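Local structure of tyrosine aminotransferase (Leishmania infantum, 4IX8) at residues 171-174 and 175-179; 229-232 and 233-237; 301-304 and 305-308; 324-327 and 328-331; 436-439 and 440-443. The protein probably catalyses the pyridoxal 5'-phosphate-dependent transfer of the amino group of L-tyrosine to 2-oxoglutarate. All coordinates share one frame; numbering follows the deposited sequence.

Contact 1: 171-174 and 175-179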
# COMPACT_ATOMS: atom_id res chain seq x y z
N PHE A 171 -2.96 18.09 -4.16
CA PHE A 171 -3.27 16.83 -3.49
C PHE A 171 -2.19 16.59 -2.44
O PHE A 171 -1.03 16.58 -2.77
CB PHE A 171 -3.29 15.70 -4.52
CG PHE A 171 -3.56 14.33 -3.96
CD1 PHE A 171 -4.72 14.05 -3.26
CD2 PHE A 171 -2.66 13.29 -4.17
CE1 PHE A 171 -4.97 12.76 -2.75
CE2 PHE A 171 -2.90 12.01 -3.68
CZ PHE A 171 -4.04 11.75 -2.96
N PRO A 172 -2.56 16.44 -1.17
CA PRO A 172 -1.54 16.54 -0.11
C PRO A 172 -0.49 15.41 -0.04
O PRO A 172 0.48 15.55 0.70
CB PRO A 172 -2.36 16.54 1.18
CG PRO A 172 -3.81 16.66 0.80
CD PRO A 172 -3.95 16.35 -0.65
N HIS A 173 -0.65 14.34 -0.80
CA HIS A 173 0.21 13.20 -0.65
C HIS A 173 1.66 13.48 -1.05
O HIS A 173 2.55 12.87 -0.45
CB HIS A 173 -0.31 12.00 -1.44
CG HIS A 173 0.13 10.68 -0.88
ND1 HIS A 173 -0.09 10.32 0.43
CD2 HIS A 173 0.75 9.63 -1.47
CE1 HIS A 173 0.37 9.10 0.63
NE2 HIS A 173 0.89 8.66 -0.50
N TYR A 174 1.92 14.35 -2.04
CA TYR A 174 3.31 14.62 -2.43
C TYR A 174 4.07 15.19 -1.26
O TYR A 174 5.18 14.73 -0.91
CB TYR A 174 3.39 15.54 -3.65
CG TYR A 174 2.82 14.81 -4.83
CD1 TYR A 174 3.60 13.95 -5.59
CD2 TYR A 174 1.45 14.87 -5.11
CE1 TYR A 174 3.05 13.20 -6.64
CE2 TYR A 174 0.89 14.13 -6.16
CZ TYR A 174 1.69 13.30 -6.91
OH TYR A 174 1.15 12.56 -7.94
N LYS A 175 3.44 16.12 -0.58
CA LYS A 175 4.04 16.76 0.58
C LYS A 175 4.22 15.76 1.71
O LYS A 175 5.24 15.77 2.41
CB LYS A 175 3.16 17.94 1.00
CG LYS A 175 3.41 18.50 2.37
CD LYS A 175 4.52 19.44 2.41
CE LYS A 175 4.48 20.20 3.72
NZ LYS A 175 5.88 20.53 4.07
N SER A 176 3.23 14.91 1.91
CA SER A 176 3.26 13.97 3.01
C SER A 176 4.38 12.97 2.85
O SER A 176 4.99 12.63 3.83
CB SER A 176 1.92 13.23 3.14
OG SER A 176 1.00 14.08 3.80
N VAL A 177 4.60 12.49 1.63
CA VAL A 177 5.64 11.51 1.34
C VAL A 177 7.00 12.15 1.43
O VAL A 177 7.90 11.60 2.04
CB VAL A 177 5.44 10.91 -0.06
CG1 VAL A 177 6.62 10.08 -0.52
CG2 VAL A 177 4.19 10.09 -0.06
N CYS A 178 7.14 13.34 0.86
CA CYS A 178 8.41 14.07 0.96
C CYS A 178 8.84 14.24 2.42
O CYS A 178 9.96 13.90 2.80
CB CYS A 178 8.28 15.46 0.35
SG CYS A 178 8.35 15.45 -1.45
N ASP A 179 7.95 14.78 3.25
CA ASP A 179 8.31 15.02 4.65
C ASP A 179 8.60 13.69 5.35
O ASP A 179 9.42 13.62 6.25
CB ASP A 179 7.20 15.75 5.39
CG ASP A 179 7.02 17.21 4.94
OD1 ASP A 179 7.96 17.79 4.35
OD2 ASP A 179 5.92 17.78 5.17
O HOH W 1 1.29 17.77 -1.97

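Contact 2: 229-232 and 233-237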
# COMPACT_ATOMS: atom_id res chain seq x y z
N ARG A 229 -2.57 22.34 -24.21
CA ARG A 229 -1.43 21.68 -24.77
C ARG A 229 -0.24 22.60 -24.62
O ARG A 229 0.84 22.17 -24.23
CB ARG A 229 -1.68 21.34 -26.25
CG ARG A 229 -0.50 20.66 -26.90
CD ARG A 229 -0.81 20.09 -28.28
NE ARG A 229 0.36 19.35 -28.75
CZ ARG A 229 0.56 18.05 -28.53
NH1 ARG A 229 -0.33 17.31 -27.88
NH2 ARG A 229 1.68 17.47 -28.97
N ALA A 230 -0.45 23.89 -24.82
CA ALA A 230 0.67 24.82 -24.87
C ALA A 230 1.34 24.93 -23.51
O ALA A 230 2.57 25.07 -23.42
CB ALA A 230 0.20 26.21 -25.36
N HIS A 231 0.57 24.89 -22.44
CA HIS A 231 1.16 24.97 -21.11
C HIS A 231 1.93 23.67 -20.80
O HIS A 231 3.00 23.72 -20.18
CB HIS A 231 0.09 25.22 -20.07
CG HIS A 231 0.61 25.47 -18.68
ND1 HIS A 231 1.54 26.45 -18.38
CD2 HIS A 231 0.32 24.86 -17.51
CE1 HIS A 231 1.78 26.44 -17.08
NE2 HIS A 231 1.07 25.47 -16.54
N VAL A 232 1.40 22.52 -21.22
CA VAL A 232 2.10 21.26 -20.95
C VAL A 232 3.41 21.25 -21.76
O VAL A 232 4.47 20.87 -21.24
CB VAL A 232 1.22 20.06 -21.30
CG1 VAL A 232 2.01 18.76 -21.12
CG2 VAL A 232 -0.04 20.02 -20.41
N SER A 233 3.37 21.79 -22.97
CA SER A 233 4.56 21.92 -23.80
C SER A 233 5.61 22.75 -23.09
O SER A 233 6.80 22.38 -23.03
CB SER A 233 4.19 22.56 -25.12
OG SER A 233 5.25 22.54 -26.03
N ASP A 234 5.16 23.84 -22.47
CA ASP A 234 6.06 24.74 -21.78
C ASP A 234 6.66 24.07 -20.53
O ASP A 234 7.84 24.26 -20.23
CB ASP A 234 5.35 26.02 -21.36
CG ASP A 234 5.11 26.96 -22.51
OD1 ASP A 234 5.73 26.78 -23.59
OD2 ASP A 234 4.30 27.89 -22.31
N ILE A 235 5.85 23.30 -19.81
CA ILE A 235 6.33 22.56 -18.66
C ILE A 235 7.46 21.61 -19.06
O ILE A 235 8.51 21.57 -18.43
CB ILE A 235 5.20 21.80 -18.02
CG1 ILE A 235 4.25 22.78 -17.33
CG2 ILE A 235 5.71 20.82 -17.02
CD1 ILE A 235 2.87 22.17 -17.03
N ILE A 236 7.25 20.88 -20.15
CA ILE A 236 8.26 19.99 -20.67
C ILE A 236 9.51 20.77 -21.04
O ILE A 236 10.59 20.38 -20.65
CB ILE A 236 7.72 19.21 -21.86
CG1 ILE A 236 6.69 18.22 -21.34
CG2 ILE A 236 8.82 18.43 -22.61
CD1 ILE A 236 5.93 17.47 -22.43
N ASP A 237 9.36 21.91 -21.70
CA ASP A 237 10.54 22.70 -22.05
C ASP A 237 11.28 23.12 -20.80
O ASP A 237 12.50 23.10 -20.77
CB ASP A 237 10.18 23.96 -22.86
CG ASP A 237 9.72 23.63 -24.25
OD1 ASP A 237 9.99 22.50 -24.69
OD2 ASP A 237 9.14 24.51 -24.92
O HOH W 2 2.60 28.22 -20.49

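Contact 3: 301-304 and 305-308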
# COMPACT_ATOMS: atom_id res chain seq x y z
N ASN A 301 16.72 6.57 -22.99
CA ASN A 301 17.18 5.75 -21.86
C ASN A 301 18.19 6.48 -20.94
O ASN A 301 19.29 5.97 -20.70
CB ASN A 301 17.81 4.44 -22.37
CG ASN A 301 17.98 3.38 -21.26
OD1 ASN A 301 17.22 3.35 -20.30
ND2 ASN A 301 18.96 2.51 -21.41
N VAL A 302 17.80 7.63 -20.37
CA VAL A 302 18.63 8.36 -19.40
C VAL A 302 18.17 8.11 -17.96
O VAL A 302 18.79 8.59 -17.01
CB VAL A 302 18.64 9.88 -19.64
CG1 VAL A 302 19.18 10.18 -21.02
CG2 VAL A 302 17.24 10.48 -19.47
N ALA A 303 17.10 7.35 -17.80
CA ALA A 303 16.55 7.16 -16.47
C ALA A 303 16.34 5.69 -16.15
O ALA A 303 15.52 5.37 -15.29
CB ALA A 303 15.23 7.91 -16.33
N GLY A 304 17.10 4.82 -16.80
CA GLY A 304 17.00 3.39 -16.57
C GLY A 304 17.23 3.03 -15.11
O GLY A 304 16.58 2.13 -14.59
N ASP A 305 18.16 3.70 -14.45
CA ASP A 305 18.40 3.41 -13.06
C ASP A 305 17.19 3.78 -12.20
O ASP A 305 16.91 3.12 -11.22
CB ASP A 305 19.61 4.17 -12.55
CG ASP A 305 20.88 3.79 -13.25
OD1 ASP A 305 20.97 2.61 -13.67
OD2 ASP A 305 21.77 4.70 -13.40
N TRP A 306 16.46 4.83 -12.57
CA TRP A 306 15.26 5.21 -11.81
C TRP A 306 14.27 4.06 -11.89
O TRP A 306 13.74 3.56 -10.89
CB TRP A 306 14.67 6.50 -12.37
CG TRP A 306 13.52 7.11 -11.58
CD1 TRP A 306 13.14 6.82 -10.30
CD2 TRP A 306 12.62 8.12 -12.05
NE1 TRP A 306 12.06 7.61 -9.94
CE2 TRP A 306 11.73 8.41 -11.00
CE3 TRP A 306 12.50 8.82 -13.25
CZ2 TRP A 306 10.74 9.35 -11.12
CZ3 TRP A 306 11.50 9.76 -13.36
CH2 TRP A 306 10.65 10.02 -12.31
N ALA A 307 14.09 3.54 -13.09
CA ALA A 307 13.17 2.46 -13.32
C ALA A 307 13.55 1.21 -12.53
O ALA A 307 12.74 0.60 -11.83
CB ALA A 307 13.14 2.15 -14.80
N VAL A 308 14.81 0.82 -12.65
CA VAL A 308 15.31 -0.33 -11.90
C VAL A 308 15.09 -0.11 -10.39
O VAL A 308 14.64 -1.02 -9.70
CB VAL A 308 16.82 -0.59 -12.22
CG1 VAL A 308 17.49 -1.54 -11.18
CG2 VAL A 308 16.95 -1.16 -13.65
O HOH W 3 19.79 6.09 -15.22

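Contact 4: 324-327 and 328-331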
# COMPACT_ATOMS: atom_id res chain seq x y z
N CYS A 324 -7.97 -8.02 -8.72
CA CYS A 324 -8.26 -6.76 -9.41
C CYS A 324 -7.37 -6.59 -10.64
O CYS A 324 -7.84 -6.11 -11.66
CB CYS A 324 -8.14 -5.57 -8.44
SG CYS A 324 -9.37 -5.53 -7.05
N GLN A 325 -6.11 -7.02 -10.56
CA GLN A 325 -5.19 -6.89 -11.68
C GLN A 325 -5.72 -7.70 -12.87
O GLN A 325 -5.78 -7.21 -13.99
CB GLN A 325 -3.78 -7.38 -11.30
CG GLN A 325 -2.94 -6.43 -10.42
CD GLN A 325 -1.46 -6.82 -10.37
OE1 GLN A 325 -0.75 -6.69 -11.37
NE2 GLN A 325 -1.01 -7.35 -9.22
N GLU A 326 -6.15 -8.93 -12.64
CA GLU A 326 -6.72 -9.71 -13.74
C GLU A 326 -8.07 -9.11 -14.17
O GLU A 326 -8.33 -8.96 -15.38
CB GLU A 326 -6.85 -11.20 -13.35
CG GLU A 326 -7.54 -12.12 -14.37
CD GLU A 326 -6.86 -12.17 -15.71
OE1 GLU A 326 -5.72 -11.67 -15.82
OE2 GLU A 326 -7.46 -12.71 -16.67
N ALA A 327 -8.91 -8.71 -13.21
CA ALA A 327 -10.22 -8.15 -13.59
C ALA A 327 -10.06 -6.91 -14.47
O ALA A 327 -10.77 -6.74 -15.46
CB ALA A 327 -11.05 -7.79 -12.35
N ILE A 328 -9.08 -6.08 -14.13
CA ILE A 328 -8.87 -4.84 -14.87
C ILE A 328 -8.17 -5.15 -16.18
O ILE A 328 -8.41 -4.49 -17.20
CB ILE A 328 -8.04 -3.82 -14.03
CG1 ILE A 328 -8.87 -3.33 -12.86
CG2 ILE A 328 -7.61 -2.63 -14.87
CD1 ILE A 328 -8.07 -2.64 -11.81
N ALA A 329 -7.34 -6.19 -16.17
CA ALA A 329 -6.68 -6.62 -17.40
C ALA A 329 -7.73 -7.07 -18.43
O ALA A 329 -7.57 -6.89 -19.64
CB ALA A 329 -5.69 -7.76 -17.13
N ARG A 330 -8.85 -7.58 -17.94
CA ARG A 330 -9.89 -8.12 -18.84
C ARG A 330 -10.81 -7.03 -19.37
O ARG A 330 -11.40 -7.20 -20.43
CB ARG A 330 -10.75 -9.16 -18.11
CG ARG A 330 -10.09 -10.50 -18.00
CD ARG A 330 -10.91 -11.50 -17.19
NE ARG A 330 -10.11 -12.67 -16.86
CZ ARG A 330 -10.56 -13.81 -16.33
NH1 ARG A 330 -11.85 -13.99 -16.08
NH2 ARG A 330 -9.70 -14.78 -16.05
N THR A 331 -10.90 -5.89 -18.67
CA THR A 331 -11.95 -4.92 -18.96
C THR A 331 -11.48 -3.48 -19.28
O THR A 331 -12.23 -2.71 -19.89
CB THR A 331 -12.94 -4.85 -17.78
OG1 THR A 331 -12.24 -4.48 -16.58
CG2 THR A 331 -13.66 -6.22 -17.59

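Contact 5: 436-439 and 440-443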
# COMPACT_ATOMS: atom_id res chain seq x y z
N ILE A 436 -24.35 30.95 1.13
CA ILE A 436 -24.79 32.28 0.79
C ILE A 436 -25.31 33.00 2.01
O ILE A 436 -24.90 34.11 2.32
CB ILE A 436 -25.87 32.22 -0.26
CG1 ILE A 436 -25.24 31.75 -1.57
CG2 ILE A 436 -26.58 33.57 -0.43
CD1 ILE A 436 -26.26 31.41 -2.62
N GLU A 437 -26.23 32.37 2.70
CA GLU A 437 -26.77 32.92 3.92
C GLU A 437 -25.64 33.19 4.90
O GLU A 437 -25.62 34.21 5.57
CB GLU A 437 -27.79 31.95 4.49
CG GLU A 437 -28.29 32.25 5.86
CD GLU A 437 -28.94 31.03 6.43
OE1 GLU A 437 -29.84 30.50 5.74
OE2 GLU A 437 -28.52 30.57 7.52
N PHE A 438 -24.68 32.28 4.96
CA PHE A 438 -23.59 32.40 5.91
C PHE A 438 -22.72 33.63 5.62
O PHE A 438 -22.33 34.37 6.53
CB PHE A 438 -22.75 31.14 5.88
CG PHE A 438 -21.47 31.25 6.63
CD1 PHE A 438 -21.45 31.09 7.99
CD2 PHE A 438 -20.30 31.49 5.98
CE1 PHE A 438 -20.28 31.17 8.69
CE2 PHE A 438 -19.13 31.57 6.68
CZ PHE A 438 -19.13 31.41 8.04
N CYS A 439 -22.44 33.85 4.35
CA CYS A 439 -21.61 34.98 3.95
C CYS A 439 -22.29 36.32 4.27
O CYS A 439 -21.65 37.22 4.83
CB CYS A 439 -21.29 34.88 2.46
SG CYS A 439 -20.06 33.68 2.10
N GLU A 440 -23.56 36.46 3.91
CA GLU A 440 -24.28 37.72 4.11
C GLU A 440 -24.27 38.11 5.58
O GLU A 440 -24.09 39.27 5.93
CB GLU A 440 -25.73 37.63 3.62
CG GLU A 440 -25.87 37.31 2.14
CD GLU A 440 -25.67 38.52 1.22
OE1 GLU A 440 -25.22 39.59 1.70
OE2 GLU A 440 -25.97 38.38 0.01
N ARG A 441 -24.44 37.11 6.42
CA ARG A 441 -24.45 37.31 7.84
C ARG A 441 -23.12 37.83 8.40
O ARG A 441 -23.12 38.67 9.30
CB ARG A 441 -24.84 36.00 8.51
CG ARG A 441 -24.80 36.03 10.01
CD ARG A 441 -25.49 34.81 10.60
NE ARG A 441 -24.80 33.57 10.24
CZ ARG A 441 -25.30 32.61 9.45
NH1 ARG A 441 -26.51 32.71 8.92
NH2 ARG A 441 -24.57 31.54 9.20
N HIS A 442 -22.00 37.35 7.87
CA HIS A 442 -20.68 37.75 8.39
C HIS A 442 -20.04 38.96 7.67
O HIS A 442 -19.01 39.46 8.10
CB HIS A 442 -19.73 36.56 8.32
CG HIS A 442 -20.00 35.51 9.36
ND1 HIS A 442 -19.39 35.51 10.60
CD2 HIS A 442 -20.80 34.41 9.34
CE1 HIS A 442 -19.81 34.47 11.29
NE2 HIS A 442 -20.67 33.79 10.56
N LYS A 443 -20.66 39.43 6.59
CA LYS A 443 -20.19 40.61 5.85
C LYS A 443 -20.08 41.92 6.63
O LYS A 443 -20.55 42.03 7.76
CB LYS A 443 -21.10 40.86 4.64
CG LYS A 443 -20.68 40.07 3.41
CD LYS A 443 -21.74 40.10 2.34
CE LYS A 443 -21.83 41.47 1.67
NZ LYS A 443 -22.57 41.37 0.40

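Contact 1: 171-174 and 175-179
Val177 lays its CG2 methyl over one face of the His173 imidazole, 3.8 Å from the ring centroid and 19° off the ring normal, a CH-pi contact between residues one helical turn apart. The methyl is displaced toward the rim, and the ring atom nearest to CG2 is His173 NE2 at 3.6 Å. A chi1 of -155° sets the imidazole beside the carbonyl carbon of His173, where the valine methyl, pointing back, covers it. Valine suits the place because beta-branching puts CG2 beside the backbone N, close to both His173 O and the ring face. The same ring reaches across the dimer, where NE2 bonds to the backbone oxygen of Leu316 of the second subunit. The Tyr174 ring receives Phe171 O at its edge, in plane, while its hydroxyl bonds to Asp249. Phe171 O also takes a bond from a water that in turn accepts from Lys175 N at 3.0 Å, so this first-turn amide is served by a bound water. Beyond it the regular ladder runs, as in Val177 N to His173 O at 2.9 Å. The buried hydroxyl of Ser176 is satisfied by Leu50 O. On the more exposed flank Asp179 OD2 offers its syn lone pair to Lys175 NZ at 3.0 Å, a salt bridge. This is the opening of the helix in a beta-alpha-beta unit, between strands 163-168 and 184-191 of the large aminotransferase sheet.

Contact 2: 229-232 and 233-237
Ile235 packs against His231 one turn back on helix 229-242, the helical crossover of a beta-alpha-beta unit between strands 211-217 and 246-249. Its CB starts beside the backbone, 3.4 Å from Val232 O. Next, CG1 lies beside its own backbone N, anti to the carbonyl carbon (chi1 -71°), and so runs back toward the preceding turn, 3.3 Å from His231 O. The chain then extends to CD1, which sits over one face of the His231 imidazole, 4.0 Å from the centroid and 28° off the normal, with CD2 its nearest ring atom at 3.7 Å. An isoleucine fits here because its long branch can reach a ring one turn away while the side chain also packs on Leu246, Phe214 and Ile216 of the sheet. Beside this pair, Val232 CG1 meets Ile236 CD1 at 4.3 Å, and both residues rest on Phe268. Arg229 fixes the first turn to the same region through a salt bridge to Asp267 and a cation-pi contact with Phe268. Charged Asp234 belongs on the exposed side, where a water lying in the plane of the His231 ring joins the two residues: it is 3.0 Å from His231 ND1 and donates to Asp234 OD2.

Contact 3: 301-304 and 305-308
Ala303 O accepts from two amides of the first turn of the helix that follows: Ala307 N at 3.2 Å, in the carbonyl plane, and Trp306 N at 2.9 Å in a weak, bent bond. Ala303 thus stands at the N-cap, and the next bond, from Val308 N to Gly304 O, is nearly straight at 174°. The small Ala303 methyl also meets the edge of the indole, its CB lying 4.2 Å from Trp306 CE3 and close to the ring plane. With CG anti to the backbone N (chi1 -173°), Trp306 carries its indole off the backbone toward helix 145-157, and only the CE3 edge stays beside Ala303 CB. Having no side chain, Gly304 admits Asn301 OD1 to 3.7 Å from its CA. At the start of the helix a water links Asp305 N, from which it accepts at 3.0 Å, to Val302 O. One step further out, Asp298 OD1 accepts from Val302 N and OD2 from Ala303 N. Trp306 NE1 donates to Ala153 O, and its ring packs on Ala156 and Leu157 of helix 145-157. The turn leads from strand 292-297 of the large sheet into helix 304-313, with Phe37 and Ile40 of the second subunit packed against Val302, Ala303 and Asp305.

Contact 4: 324-327 and 328-331
Glu326 and Arg330, one turn apart on helix 322-331, form the ionic part of this contact. Arg330 NE donates to Glu326 OE2 at 2.7 Å, and NH2 adds a weak bond to the same oxygen at 3.1 Å. The oxygen lies at the guanidinium edge, in its plane, but NE meets it on the anti side and off the carboxylate plane; the carboxylate and guanidinium planes stand 87° apart, so this is not a flat, two-oxygen pairing. A bend in the glutamate (chi2 59°) brings the carboxylate back toward the arginine, which comes extended from CG to NE.

Among the hydrogen bonds to backbone oxygens, Ile328 N donates to Cys324 O at 2.8 Å, as in any helix. Thr331 suits its place because its short side chain, with OG1 between backbone N and carbonyl carbon (chi1 59°), lets the hydroxyl reach back and donate to Ala327 O at 2.9 Å. That oxygen also takes a weak bond from Arg330 N.

Apolar contact is slight, Cys324 CB touching Ile328 CD1 at 4.5 Å. Ala327 and Thr331 instead pack on helix 87-99, and Ile328 and Ala329 on helix 112-122.

Glu326 is buried, yet its OE1 is held by Asn113 and its OE2 by Arg330. Both oxygens therefore have donors, which would probably stabilise the ionised carboxylate.

Contact 5: 436-439 and 440-443
Phe438 and His442 pack tightly near the end of helix 425-442, one turn apart. His442 CD2 lies over one face of the phenyl ring, displaced toward its rim, and NE2 comes within 3.2 Å of Phe438 CE1. The rings are oblique, their planes 47° apart and their centroids 4.5 Å, and Phe438 O lies at the imidazole edge, in plane, 3.2 Å from His442 CD2. Phenylalanine suits this buried side because its ring also packs on helix 390-401, against Leu397, and meets Phe393 edge-to-face. Arg441 borders the same ring from another direction: NH2 sits at the phenyl edge, 3.4 Å from Phe438 CD1, with the guanidinium plane steeply inclined to the ring. At the helix end, Cys439 O collects weak bonds from His442 N and Lys443 N as the chain leaves the helix.

Toward solvent the links are longer. Glu437 OE2 offers its anti lone pair to Arg441 NH1 at 3.3 Å, the arginine being bent at chi3 (64°) so that its head turns back along the helix. Glu440 OE1 and Lys443 NZ, 3.4 Å apart, make only a weak salt bridge, and Lys443 also bonds to Asp361 O.

Both imidazole nitrogens are engaged by carboxylates, ND1 by Asp386 and NE2 by Glu400, which is consistent with a protonated His442. Arg441 NH2 bridges to Glu400 and Glu401 as well, so its positive charge probably offsets the repulsion between the nearby carboxylates of Glu401 and Glu437.

How the contacts relate
All five contacts are local, between residues about a turn apart, within helices or at their ends; they lie in series along the chain and touch nowhere. Contacts 1 and 2 lie on two crossover helices of the large sheet, their centres 24 Å apart. Contact 3 opens the helix that precedes the one carrying contact 4, with nearest atoms about 15 Å apart. Contacts 1 and 3 approach within about 10 Å at their nearest atoms, and these two, with contact 4, reach the second subunit. Contact 5 is remote, its centre 55 Å from that of contact 3 on the opposite side of the chain's centre. Contact 1 adjoins the active site: Tyr174 bonds Asp249, which, as in relatives, probably meets the pyridine nitrogen of the cofactor, whose predicted lysine is Lys282.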